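Local coordinates for protein type II restriction enzyme BsoBI (Geobacillus stearothermophilus, PDB 1DC1) that recognises the double-stranded DNA sequence 5'-CYCGRG-3' as a homodimeric type II restriction endonuclease and cleaves it after the first cytosine, at residues 12-17 / 288-293; 22-27 / 245-250; 235-240 / 318-323; 278-283 / 305-310. All coordinates share one frame; numbering follows the deposited sequence.

Interaction 1: residues 12-17 / 288-293; sequences KSVDDL and MAEEIW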
# COMPACT_ATOMS: atom_id res chain seq x y z
N LYS D 12 14.22 26.86 0.42
CA LYS D 12 15.45 27.44 -0.09
C LYS D 12 16.39 26.37 -0.62
O LYS D 12 17.27 26.65 -1.44
CB LYS D 12 16.12 28.25 1.02
CG LYS D 12 15.14 28.94 1.96
CD LYS D 12 14.15 29.88 1.23
CE LYS D 12 12.93 30.19 2.13
NZ LYS D 12 12.34 31.54 1.88
N SER D 13 16.20 25.13 -0.19
CA SER D 13 17.07 24.05 -0.66
C SER D 13 16.25 22.75 -0.70
O SER D 13 15.19 22.66 -0.09
CB SER D 13 18.28 23.88 0.28
OG SER D 13 17.91 23.50 1.61
N VAL D 14 16.77 21.78 -1.45
CA VAL D 14 16.11 20.48 -1.62
C VAL D 14 15.79 19.87 -0.30
O VAL D 14 14.70 19.32 -0.11
CB VAL D 14 17.00 19.43 -2.32
CG1 VAL D 14 16.45 18.01 -2.12
CG2 VAL D 14 17.05 19.74 -3.79
N ASP D 15 16.72 19.94 0.64
CA ASP D 15 16.41 19.26 1.88
C ASP D 15 15.49 20.04 2.85
O ASP D 15 15.13 19.55 3.91
CB ASP D 15 17.70 18.65 2.53
CG ASP D 15 17.94 17.12 2.12
OD1 ASP D 15 17.41 16.63 1.08
OD2 ASP D 15 18.65 16.41 2.87
N ASP D 16 15.04 21.23 2.44
CA ASP D 16 14.06 21.94 3.22
C ASP D 16 12.78 21.07 3.13
O ASP D 16 11.94 21.07 4.02
CB ASP D 16 13.82 23.32 2.62
CG ASP D 16 14.85 24.36 3.09
OD1 ASP D 16 15.71 24.02 3.92
OD2 ASP D 16 14.81 25.52 2.64
N LEU D 17 12.65 20.30 2.07
CA LEU D 17 11.48 19.43 1.88
C LEU D 17 11.49 18.13 2.72
O LEU D 17 10.46 17.53 2.96
CB LEU D 17 11.42 19.05 0.43
CG LEU D 17 10.48 19.73 -0.55
CD1 LEU D 17 9.31 20.55 0.11
CD2 LEU D 17 11.40 20.51 -1.45
N MET D 288 13.22 11.53 -3.49
CA MET D 288 11.98 12.17 -3.96
C MET D 288 12.02 13.73 -3.79
O MET D 288 11.47 14.47 -4.62
CB MET D 288 10.77 11.56 -3.26
CG MET D 288 10.70 11.73 -1.75
SD MET D 288 9.18 11.00 -1.14
CE MET D 288 7.96 12.26 -1.36
N ALA D 289 12.67 14.23 -2.75
CA ALA D 289 12.80 15.67 -2.53
C ALA D 289 13.55 16.27 -3.70
O ALA D 289 13.20 17.35 -4.17
CB ALA D 289 13.55 15.99 -1.21
N GLU D 290 14.58 15.57 -4.19
CA GLU D 290 15.34 16.05 -5.33
C GLU D 290 14.44 16.13 -6.55
O GLU D 290 14.49 17.10 -7.32
CB GLU D 290 16.48 15.10 -5.61
CG GLU D 290 17.56 15.14 -4.55
CD GLU D 290 18.72 16.08 -4.94
OE1 GLU D 290 18.51 17.03 -5.74
OE2 GLU D 290 19.84 15.86 -4.43
N GLU D 291 13.61 15.12 -6.75
CA GLU D 291 12.73 15.14 -7.91
C GLU D 291 11.67 16.25 -7.82
O GLU D 291 11.32 16.87 -8.83
CB GLU D 291 12.05 13.78 -8.05
CG GLU D 291 12.99 12.74 -8.56
CD GLU D 291 12.34 11.40 -8.63
OE1 GLU D 291 11.31 11.25 -7.94
OE2 GLU D 291 12.86 10.50 -9.34
N ILE D 292 11.13 16.47 -6.62
CA ILE D 292 10.12 17.53 -6.42
C ILE D 292 10.77 18.88 -6.72
O ILE D 292 10.20 19.69 -7.43
CB ILE D 292 9.54 17.55 -4.98
CG1 ILE D 292 8.70 16.29 -4.76
CG2 ILE D 292 8.69 18.86 -4.74
CD1 ILE D 292 8.48 15.95 -3.32
N TRP D 293 11.97 19.10 -6.17
CA TRP D 293 12.71 20.32 -6.40
C TRP D 293 12.97 20.53 -7.90
O TRP D 293 12.75 21.62 -8.43
CB TRP D 293 14.00 20.25 -5.64
CG TRP D 293 14.83 21.42 -5.79
CD1 TRP D 293 15.82 21.61 -6.70
CD2 TRP D 293 14.78 22.60 -5.00
NE1 TRP D 293 16.40 22.82 -6.53
CE2 TRP D 293 15.78 23.46 -5.49
CE3 TRP D 293 13.98 23.01 -3.93
CZ2 TRP D 293 16.02 24.73 -4.93
CZ3 TRP D 293 14.20 24.25 -3.37
CH2 TRP D 293 15.22 25.10 -3.88

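Interaction 2: residues 22-27 / 245-250; sequences EEYRAG and IDPAGA. With nucleotides of chain A; nucleotides of chain B.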
# COMPACT_ATOMS: atom_id res chain seq x y z
N GLU D 22 12.69 13.66 14.14
CA GLU D 22 11.74 13.90 15.21
C GLU D 22 10.28 13.95 14.76
O GLU D 22 9.38 13.52 15.51
CB GLU D 22 12.12 15.18 15.96
CG GLU D 22 13.31 14.93 16.90
CD GLU D 22 13.12 13.70 17.85
OE1 GLU D 22 11.97 13.37 18.24
OE2 GLU D 22 14.15 13.07 18.21
N GLU D 23 10.05 14.45 13.54
CA GLU D 23 8.72 14.52 13.00
C GLU D 23 8.22 13.09 12.71
O GLU D 23 7.05 12.78 12.90
CB GLU D 23 8.72 15.39 11.74
CG GLU D 23 8.29 16.85 12.00
CD GLU D 23 7.47 17.07 13.32
OE1 GLU D 23 6.24 16.78 13.33
OE2 GLU D 23 8.04 17.53 14.36
N TYR D 24 9.11 12.23 12.23
CA TYR D 24 8.75 10.83 11.97
C TYR D 24 8.37 10.13 13.31
O TYR D 24 7.32 9.48 13.38
CB TYR D 24 9.91 10.07 11.29
CG TYR D 24 9.98 10.24 9.76
CD1 TYR D 24 8.84 10.05 8.96
CD2 TYR D 24 11.16 10.61 9.13
CE1 TYR D 24 8.87 10.21 7.56
CE2 TYR D 24 11.19 10.78 7.70
CZ TYR D 24 10.04 10.57 6.95
OH TYR D 24 10.05 10.71 5.60
N ARG D 25 9.20 10.25 14.34
CA ARG D 25 8.89 9.65 15.62
C ARG D 25 7.56 10.21 16.16
O ARG D 25 6.67 9.44 16.61
CB ARG D 25 10.05 9.92 16.57
CG ARG D 25 9.82 9.54 17.98
CD ARG D 25 11.10 9.73 18.78
NE ARG D 25 10.76 9.56 20.19
CZ ARG D 25 10.55 10.56 21.04
NH1 ARG D 25 10.65 11.81 20.61
NH2 ARG D 25 10.17 10.33 22.29
N ALA D 26 7.38 11.53 16.10
CA ALA D 26 6.12 12.12 16.56
C ALA D 26 4.92 11.52 15.82
O ALA D 26 3.91 11.22 16.45
CB ALA D 26 6.15 13.63 16.37
N GLY D 27 5.03 11.35 14.50
CA GLY D 27 3.94 10.79 13.68
C GLY D 27 3.62 9.36 14.05
O GLY D 27 2.46 8.97 14.22
N ILE D 245 2.92 8.97 7.43
CA ILE D 245 4.12 9.33 8.22
C ILE D 245 5.22 8.31 8.09
O ILE D 245 6.25 8.48 8.69
CB ILE D 245 3.84 9.44 9.77
CG1 ILE D 245 2.86 8.38 10.27
CG2 ILE D 245 3.25 10.82 10.05
CD1 ILE D 245 3.44 7.11 10.73
N ASP D 246 5.01 7.25 7.32
CA ASP D 246 6.00 6.19 7.24
C ASP D 246 7.04 6.52 6.17
O ASP D 246 6.71 6.66 5.00
CB ASP D 246 5.27 4.86 6.95
CG ASP D 246 6.23 3.71 6.67
OD1 ASP D 246 7.39 3.75 7.15
OD2 ASP D 246 5.81 2.77 5.95
N PRO D 247 8.33 6.67 6.57
CA PRO D 247 9.31 6.97 5.54
C PRO D 247 9.41 5.86 4.48
O PRO D 247 9.73 6.14 3.33
CB PRO D 247 10.61 7.14 6.32
CG PRO D 247 10.40 6.55 7.60
CD PRO D 247 8.93 6.60 7.91
N ALA D 248 9.11 4.59 4.84
CA ALA D 248 9.20 3.44 3.93
C ALA D 248 8.14 3.51 2.82
O ALA D 248 8.24 2.81 1.82
CB ALA D 248 9.07 2.11 4.70
N GLY D 249 7.12 4.37 3.04
CA GLY D 249 6.04 4.59 2.08
C GLY D 249 6.19 5.91 1.33
O GLY D 249 5.44 6.19 0.38
N ALA D 250 7.17 6.71 1.74
CA ALA D 250 7.40 8.03 1.13
C ALA D 250 7.60 7.97 -0.38
O ALA D 250 6.82 8.52 -1.12
CB ALA D 250 8.59 8.72 1.82
P DG A 8 1.40 5.82 6.77
OP1 DG A 8 1.10 6.79 7.82
OP2 DG A 8 2.46 6.11 5.80
O5' DG A 8 1.74 4.48 7.56
C5' DG A 8 0.75 3.81 8.41
C4' DG A 8 0.94 2.31 8.32
O4' DG A 8 0.67 1.90 6.96
C3' DG A 8 2.37 1.85 8.65
O3' DG A 8 2.36 0.52 9.20
C2' DG A 8 3.00 1.74 7.27
C1' DG A 8 1.81 1.24 6.42
N9 DG A 8 1.89 1.52 4.99
C8 DG A 8 2.31 2.71 4.42
N7 DG A 8 2.36 2.66 3.11
C5 DG A 8 1.93 1.37 2.79
C6 DG A 8 1.80 0.71 1.51
O6 DG A 8 2.05 1.16 0.39
N1 DG A 8 1.35 -0.60 1.63
C2 DG A 8 1.06 -1.22 2.83
N2 DG A 8 0.62 -2.48 2.77
N3 DG A 8 1.20 -0.63 4.03
C4 DG A 8 1.63 0.66 3.94
P DC B 5 12.51 1.48 -5.40
OP1 DC B 5 13.98 1.64 -5.56
OP2 DC B 5 11.59 2.07 -6.41
O5' DC B 5 12.24 -0.09 -5.35
C5' DC B 5 10.92 -0.59 -5.16
C4' DC B 5 10.98 -1.93 -4.46
O4' DC B 5 11.42 -1.75 -3.11
C3' DC B 5 9.63 -2.63 -4.33
O3' DC B 5 9.36 -3.38 -5.50
C2' DC B 5 9.82 -3.51 -3.12
C1' DC B 5 10.70 -2.65 -2.26
N1 DC B 5 9.97 -1.86 -1.24
C2 DC B 5 9.54 -2.54 -0.09
O2 DC B 5 9.71 -3.79 -0.02
N3 DC B 5 8.91 -1.84 0.90
C4 DC B 5 8.69 -0.54 0.76
N4 DC B 5 8.04 0.09 1.76
C5 DC B 5 9.10 0.19 -0.41
C6 DC B 5 9.73 -0.51 -1.37

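Interaction 3: residues 235-240 / 318-323; sequences YLLLGE and RWIINI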
# COMPACT_ATOMS: atom_id res chain seq x y z
N TYR D 235 -10.75 24.80 -13.69
CA TYR D 235 -9.74 24.20 -12.79
C TYR D 235 -8.47 25.05 -12.69
O TYR D 235 -7.64 25.07 -13.62
CB TYR D 235 -9.35 22.80 -13.26
CG TYR D 235 -10.45 21.79 -13.11
CD1 TYR D 235 -11.41 21.60 -14.11
CD2 TYR D 235 -10.51 20.97 -11.98
CE1 TYR D 235 -12.37 20.63 -13.99
CE2 TYR D 235 -11.49 19.98 -11.85
CZ TYR D 235 -12.41 19.81 -12.84
OH TYR D 235 -13.38 18.84 -12.70
N LEU D 236 -8.34 25.76 -11.57
CA LEU D 236 -7.15 26.61 -11.34
C LEU D 236 -5.97 25.80 -10.82
O LEU D 236 -4.84 26.06 -11.17
CB LEU D 236 -7.43 27.71 -10.29
CG LEU D 236 -8.40 28.83 -10.67
CD1 LEU D 236 -8.68 29.71 -9.49
CD2 LEU D 236 -7.82 29.64 -11.84
N LEU D 237 -6.25 24.81 -9.97
CA LEU D 237 -5.21 24.01 -9.37
C LEU D 237 -5.68 22.60 -9.06
O LEU D 237 -6.84 22.42 -8.72
CB LEU D 237 -4.71 24.69 -8.07
CG LEU D 237 -3.72 23.99 -7.11
CD1 LEU D 237 -2.93 25.06 -6.41
CD2 LEU D 237 -4.45 23.09 -6.08
N LEU D 238 -4.77 21.62 -9.21
CA LEU D 238 -5.03 20.21 -8.86
C LEU D 238 -3.81 19.77 -8.05
O LEU D 238 -2.68 20.12 -8.37
CB LEU D 238 -5.23 19.34 -10.09
CG LEU D 238 -6.38 19.92 -10.95
CD1 LEU D 238 -5.82 20.53 -12.21
CD2 LEU D 238 -7.36 18.87 -11.27
N GLY D 239 -4.05 19.05 -6.97
CA GLY D 239 -2.93 18.65 -6.16
C GLY D 239 -3.13 17.33 -5.45
O GLY D 239 -4.27 16.89 -5.26
N GLU D 240 -2.03 16.71 -5.07
CA GLU D 240 -2.04 15.44 -4.36
C GLU D 240 -1.59 15.77 -2.94
O GLU D 240 -0.74 16.62 -2.73
CB GLU D 240 -1.06 14.44 -5.00
CG GLU D 240 -1.67 13.28 -5.85
CD GLU D 240 -3.04 13.57 -6.52
OE1 GLU D 240 -4.06 13.66 -5.79
OE2 GLU D 240 -3.12 13.67 -7.78
N ARG D 318 -1.45 30.35 2.21
CA ARG D 318 -1.64 31.77 1.94
C ARG D 318 -1.55 31.98 0.42
O ARG D 318 -2.33 32.72 -0.16
CB ARG D 318 -0.59 32.54 2.73
CG ARG D 318 -0.36 33.94 2.27
CD ARG D 318 0.45 34.72 3.31
NE ARG D 318 0.11 36.15 3.25
CZ ARG D 318 0.99 37.14 3.09
NH1 ARG D 318 2.30 36.88 2.97
NH2 ARG D 318 0.56 38.40 3.06
N TRP D 319 -0.61 31.28 -0.22
CA TRP D 319 -0.48 31.36 -1.65
C TRP D 319 -1.76 30.82 -2.34
O TRP D 319 -2.25 31.43 -3.31
CB TRP D 319 0.73 30.55 -2.08
CG TRP D 319 0.80 30.31 -3.57
CD1 TRP D 319 1.16 31.22 -4.54
CD2 TRP D 319 0.50 29.10 -4.26
NE1 TRP D 319 1.10 30.65 -5.77
CE2 TRP D 319 0.70 29.34 -5.64
CE3 TRP D 319 0.07 27.83 -3.85
CZ2 TRP D 319 0.49 28.37 -6.61
CZ3 TRP D 319 -0.14 26.85 -4.81
CH2 TRP D 319 0.07 27.12 -6.18
N ILE D 320 -2.29 29.69 -1.86
CA ILE D 320 -3.48 29.09 -2.46
C ILE D 320 -4.67 30.02 -2.45
O ILE D 320 -5.40 30.13 -3.42
CB ILE D 320 -3.87 27.77 -1.75
CG1 ILE D 320 -3.17 26.62 -2.46
CG2 ILE D 320 -5.41 27.52 -1.81
CD1 ILE D 320 -3.23 25.33 -1.69
N ILE D 321 -4.85 30.68 -1.31
CA ILE D 321 -5.96 31.59 -1.11
C ILE D 321 -5.89 32.81 -2.05
O ILE D 321 -6.91 33.40 -2.41
CB ILE D 321 -5.99 32.03 0.41
CG1 ILE D 321 -6.63 30.93 1.26
CG2 ILE D 321 -6.77 33.29 0.59
CD1 ILE D 321 -5.95 30.79 2.52
N ASN D 322 -4.67 33.15 -2.46
CA ASN D 322 -4.47 34.30 -3.34
C ASN D 322 -4.34 33.99 -4.80
O ASN D 322 -4.15 34.90 -5.58
CB ASN D 322 -3.26 35.10 -2.86
CG ASN D 322 -3.56 35.93 -1.62
OD1 ASN D 322 -4.27 36.95 -1.70
ND2 ASN D 322 -3.03 35.51 -0.46
N ILE D 323 -4.44 32.72 -5.17
CA ILE D 323 -4.36 32.27 -6.57
C ILE D 323 -5.54 32.87 -7.35
O ILE D 323 -5.40 32.92 -8.58
CB ILE D 323 -4.46 30.72 -6.68
CG1 ILE D 323 -3.23 30.05 -6.09
CG2 ILE D 323 -4.66 30.30 -8.14
CD1 ILE D 323 -3.35 28.57 -6.15
OXT ILE D 323 -6.57 33.28 -6.74

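Interaction 4: residues 278-283 / 305-310; sequences IFIGAA and ANLTKT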
# COMPACT_ATOMS: atom_id res chain seq x y z
N ILE D 278 0.21 20.84 -7.42
CA ILE D 278 0.98 20.84 -6.18
C ILE D 278 1.07 19.43 -5.58
O ILE D 278 0.25 18.55 -5.89
CB ILE D 278 0.38 21.85 -5.06
CG1 ILE D 278 -0.98 21.34 -4.53
CG2 ILE D 278 0.27 23.27 -5.60
CD1 ILE D 278 -1.57 22.22 -3.41
N PHE D 279 2.09 19.23 -4.76
CA PHE D 279 2.30 17.99 -4.03
C PHE D 279 2.61 18.37 -2.59
O PHE D 279 3.53 19.15 -2.33
CB PHE D 279 3.47 17.18 -4.55
CG PHE D 279 3.70 15.93 -3.76
CD1 PHE D 279 2.90 14.80 -3.99
CD2 PHE D 279 4.63 15.90 -2.72
CE1 PHE D 279 3.02 13.66 -3.19
CE2 PHE D 279 4.75 14.73 -1.90
CZ PHE D 279 3.95 13.63 -2.14
N ILE D 280 1.84 17.83 -1.65
CA ILE D 280 2.06 18.09 -0.23
C ILE D 280 2.21 16.72 0.40
O ILE D 280 1.38 15.86 0.20
CB ILE D 280 0.84 18.80 0.42
CG1 ILE D 280 0.57 20.12 -0.30
CG2 ILE D 280 1.05 18.99 1.93
CD1 ILE D 280 -0.82 20.72 0.03
N GLY D 281 3.29 16.51 1.16
CA GLY D 281 3.48 15.21 1.78
C GLY D 281 4.05 15.30 3.18
O GLY D 281 4.87 16.15 3.44
N ALA D 282 3.62 14.43 4.10
CA ALA D 282 4.18 14.42 5.46
C ALA D 282 5.50 13.60 5.53
O ALA D 282 6.37 13.89 6.35
CB ALA D 282 3.11 13.87 6.47
N ALA D 283 5.64 12.59 4.66
CA ALA D 283 6.85 11.75 4.60
C ALA D 283 7.58 12.04 3.30
O ALA D 283 7.19 11.59 2.22
CB ALA D 283 6.46 10.29 4.66
N ALA D 305 4.85 21.37 -0.36
CA ALA D 305 5.11 21.64 1.03
C ALA D 305 5.21 20.32 1.81
O ALA D 305 4.58 19.33 1.44
CB ALA D 305 4.02 22.51 1.63
N ASN D 306 6.05 20.30 2.84
CA ASN D 306 6.13 19.14 3.70
C ASN D 306 5.05 19.45 4.77
O ASN D 306 5.15 20.45 5.51
CB ASN D 306 7.48 19.02 4.37
CG ASN D 306 7.54 17.81 5.23
OD1 ASN D 306 6.73 17.63 6.15
ND2 ASN D 306 8.50 16.96 4.94
N LEU D 307 4.03 18.58 4.83
CA LEU D 307 2.89 18.73 5.73
C LEU D 307 3.27 18.76 7.23
O LEU D 307 2.50 19.27 8.03
CB LEU D 307 1.82 17.65 5.42
CG LEU D 307 0.44 17.69 6.14
CD1 LEU D 307 -0.42 18.86 5.63
CD2 LEU D 307 -0.31 16.37 5.92
N THR D 308 4.43 18.24 7.62
CA THR D 308 4.79 18.28 9.04
C THR D 308 5.49 19.60 9.42
O THR D 308 5.81 19.81 10.60
CB THR D 308 5.72 17.10 9.43
OG1 THR D 308 7.01 17.31 8.87
CG2 THR D 308 5.15 15.77 8.93
N LYS D 309 5.72 20.47 8.44
CA LYS D 309 6.37 21.75 8.66
C LYS D 309 5.42 22.91 8.46
O LYS D 309 5.09 23.34 7.34
CB LYS D 309 7.56 21.86 7.75
CG LYS D 309 8.50 20.68 7.89
CD LYS D 309 9.75 20.86 7.05
CE LYS D 309 10.59 19.61 7.02
NZ LYS D 309 12.03 19.93 6.82
N THR D 310 4.96 23.39 9.60
CA THR D 310 4.03 24.51 9.70
C THR D 310 4.29 25.71 8.83
O THR D 310 3.36 26.25 8.23
CB THR D 310 4.02 25.04 11.12
OG1 THR D 310 4.09 23.93 12.01
CG2 THR D 310 2.79 25.86 11.38

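Interaction 1: residues 12-17 / 288-293
Val14 and Trp293 form the heart of an apolar loop-on-helix contact, in which residues 12-17, leading toward helix 21-53, lie against the flank of helix 286-298. No hydrogen bond crosses it. Val14 is modelled in two conformations, and its methyl contacts hold for the one described. Its CG2 sits over one face of the indole, 3.7 Å from the centroid of the five-membered ring of Trp293 and 23° off its normal, a CH-pi contact displaced toward the rim. The closest ring atom is Trp293 CG, 3.4 Å from Val14 CG2. With CG anti to the backbone N (chi1 180°), the Trp293 ring extends along the loop, and its six-membered part meets backbone: Ser13 C lies over the same face, 3.7 Å from Trp293 CZ3. The second branch of Val14 turns to the helix itself, CG1 packing 3.6 Å from Ala289 CB. Leu17, three residues on, brings its CB to 4.1 Å from Ala289 CB, while its CD2 reaches the edge of the indole near the ring plane.

Within the loop, Asp16 OD2 accepts from Lys12 N at 2.7 Å, on the anti side of the carboxylate, and a weak bond from Ser13 N reaches the same oxygen. Asp15 OD1 is held by His286, at the start of the helix that carries Trp293. Ile292, on the same helix, packs on Phe279 of strand 276-281 and on Trp254 of helix 247-270, and Leu17 touches Ser304 of strand 303-306, which places the loop beside the edge strand of the sheet with helix 286-298 alongside.

Interaction 2: residues 22-27 / 245-250
One face of the Tyr24 ring is covered by Pro247, while the ring edge meets the carbonyl of Ile245. Pro247 CB stands 3.9 Å from the ring centroid of Tyr24 and 25° off the normal, a CH-pi contact shifted toward the hydroxyl end, where CB comes within 3.5 Å of Tyr24 CZ. The two side chains run past each other in opposite directions, so Pro247 CD lies near CD1 and CE1 while CB covers CZ. At the edge, Ile245 O lies close to the ring plane, 3.0 Å from Tyr24 CD1. CG of Tyr24 is anti to its carbonyl carbon (chi1 -84°), which carries the ring along to the proline; its OH is hydrogen-bonded to Glu285. An alanine in place of Tyr24 is likely to open a gap against Pro247 CB and leave Glu285 without its phenolic partner.

Three residues further along helix 21-53, Gly27 CA rests 3.7 Å from Ile245 CG2; a beta carbon on Gly27 would point toward Ile245 and run into that methyl. Residues 245-250 lead into helix 247-270, with Asp246 as N-cap: its OD1 accepts a weak bond from Ala248 N, and its OD2 forms a salt bridge with Lys81 of the second subunit. This turn grips DNA through its backbone. Ile245 N donates to OP1 of DG8 of chain A at 2.9 Å, nearly straight at 164°, and Asp246 N donates to OP2 of the same phosphate. On the base side, Ala248 O accepts from N4 of DC5 of chain B at 2.7 Å, a direct contact with a cytosine. Phe85 of the second subunit packs on both Tyr24 and Pro247.

Interaction 3: residues 235-240 / 318-323
Leu237 CD1 is the centre of the contact between the C-terminal end of helix 310-321 and strand 235-242. This single methyl touches Ile323 CD1 at 3.5 Å and Trp319 CH2 at 3.6 Å, with Ile320 CG1 a little farther off at 4.3 Å. Leu237 has CG anti to the backbone N (chi1 173°), which sends the branch out from the strand toward Trp319; the two side chains come from opposite directions, and that of Ile323 crosses Leu237 at about a right angle. Ile323 CG1 also lies over the centre of the Trp319 ring, 4.0 Å above its plane.

Looser packing prevails beside this cluster: Leu236 CD1 comes only within 4.3 Å of Ile323 CG2, and both residues are partly exposed. Leu236 and Leu237 form a classic beta bulge opposite Leu215, and both side chains point to the helix end. The strand also carries Glu240, a predicted magnesium ligand, which takes no part here. Across the contact every meeting is apolar and none is a hydrogen bond, so the last turn and the strand are joined by shape and burial, with the terminal carboxylate of Ile323, paired to Arg196, probably balanced in charge outside the apolar patch.

Interaction 4: residues 278-283 / 305-310
Three backbone hydrogen bonds join Phe279-Gly281 to Ala305-Leu307 in parallel register. Ala305 N donates to Phe279 O at 3.2 Å, in the carbonyl plane, and Gly281 N returns a bond to Ala305 O at 3.1 Å, nearly along the C=O axis. The third, Leu307 N to Gly281 O, is 2.9 Å long but reaches the oxygen from well above the carbonyl plane, where the strands are ending. Beyond the backbone, Ile280 CG2 packs 3.8 Å from Leu307 CB, the side chains crossing at a slant, and Ala282 CB meets Thr308 CG2 at 3.7 Å.

These are the two strands of a beta-alpha-beta crossover, strand 276-281, helix 286-298, strand 303-306, at one edge of the mixed sheet of this PD-(D/E)XK-clan nuclease. A type I turn from Asn306 to Lys309 follows and leads into helix 310-321. Its first residue, Asn306, braces it: with CG anti to the backbone N (chi1 -179°), OD1 swings forward to accept from Thr308 N at 2.8 Å in an Asx turn, and from Thr308 OG1 out of the carbonyl plane. Its ND2 is bound to Leu17 O and Thr19 OG1. A leucine at Asn306, with no amide to offer, would probably leave the turn less firmly held at Thr308 and Leu17 O without its donor. Within the strand, a beta carbon on Gly281 would clash with Phe279 CE2. Farther out, the Phe279 ring meets Trp254 edge-to-face while touching Glu240 and Lys242, predicted magnesium-site residues. Leu316 of helix 310-321 packs on Ile280 and Ala305.

From the N terminus, the loop 12-17 meets helix 286-298 some 270 residues later, so interaction 1 closes a loop over most of the chain. Interaction 2, nested within that span, brings the start of helix 21-53 to the turn after strand 235-242, at the DNA. Interaction 3 opens later, at strand 235-242, and closes at the C terminus; it crosses both interactions 1 and 2. Interaction 4 is nested inside interaction 3, follows interaction 2 in series and crosses interaction 1. Backbone bonds between Glu240 and strand 276-281 unite 3 and 4 in one sheet, Asp16 O accepts from Lys309 NZ, joining 1 to 4, and Ala250 and Tyr24 pack on Ala283, joining 2 to 4.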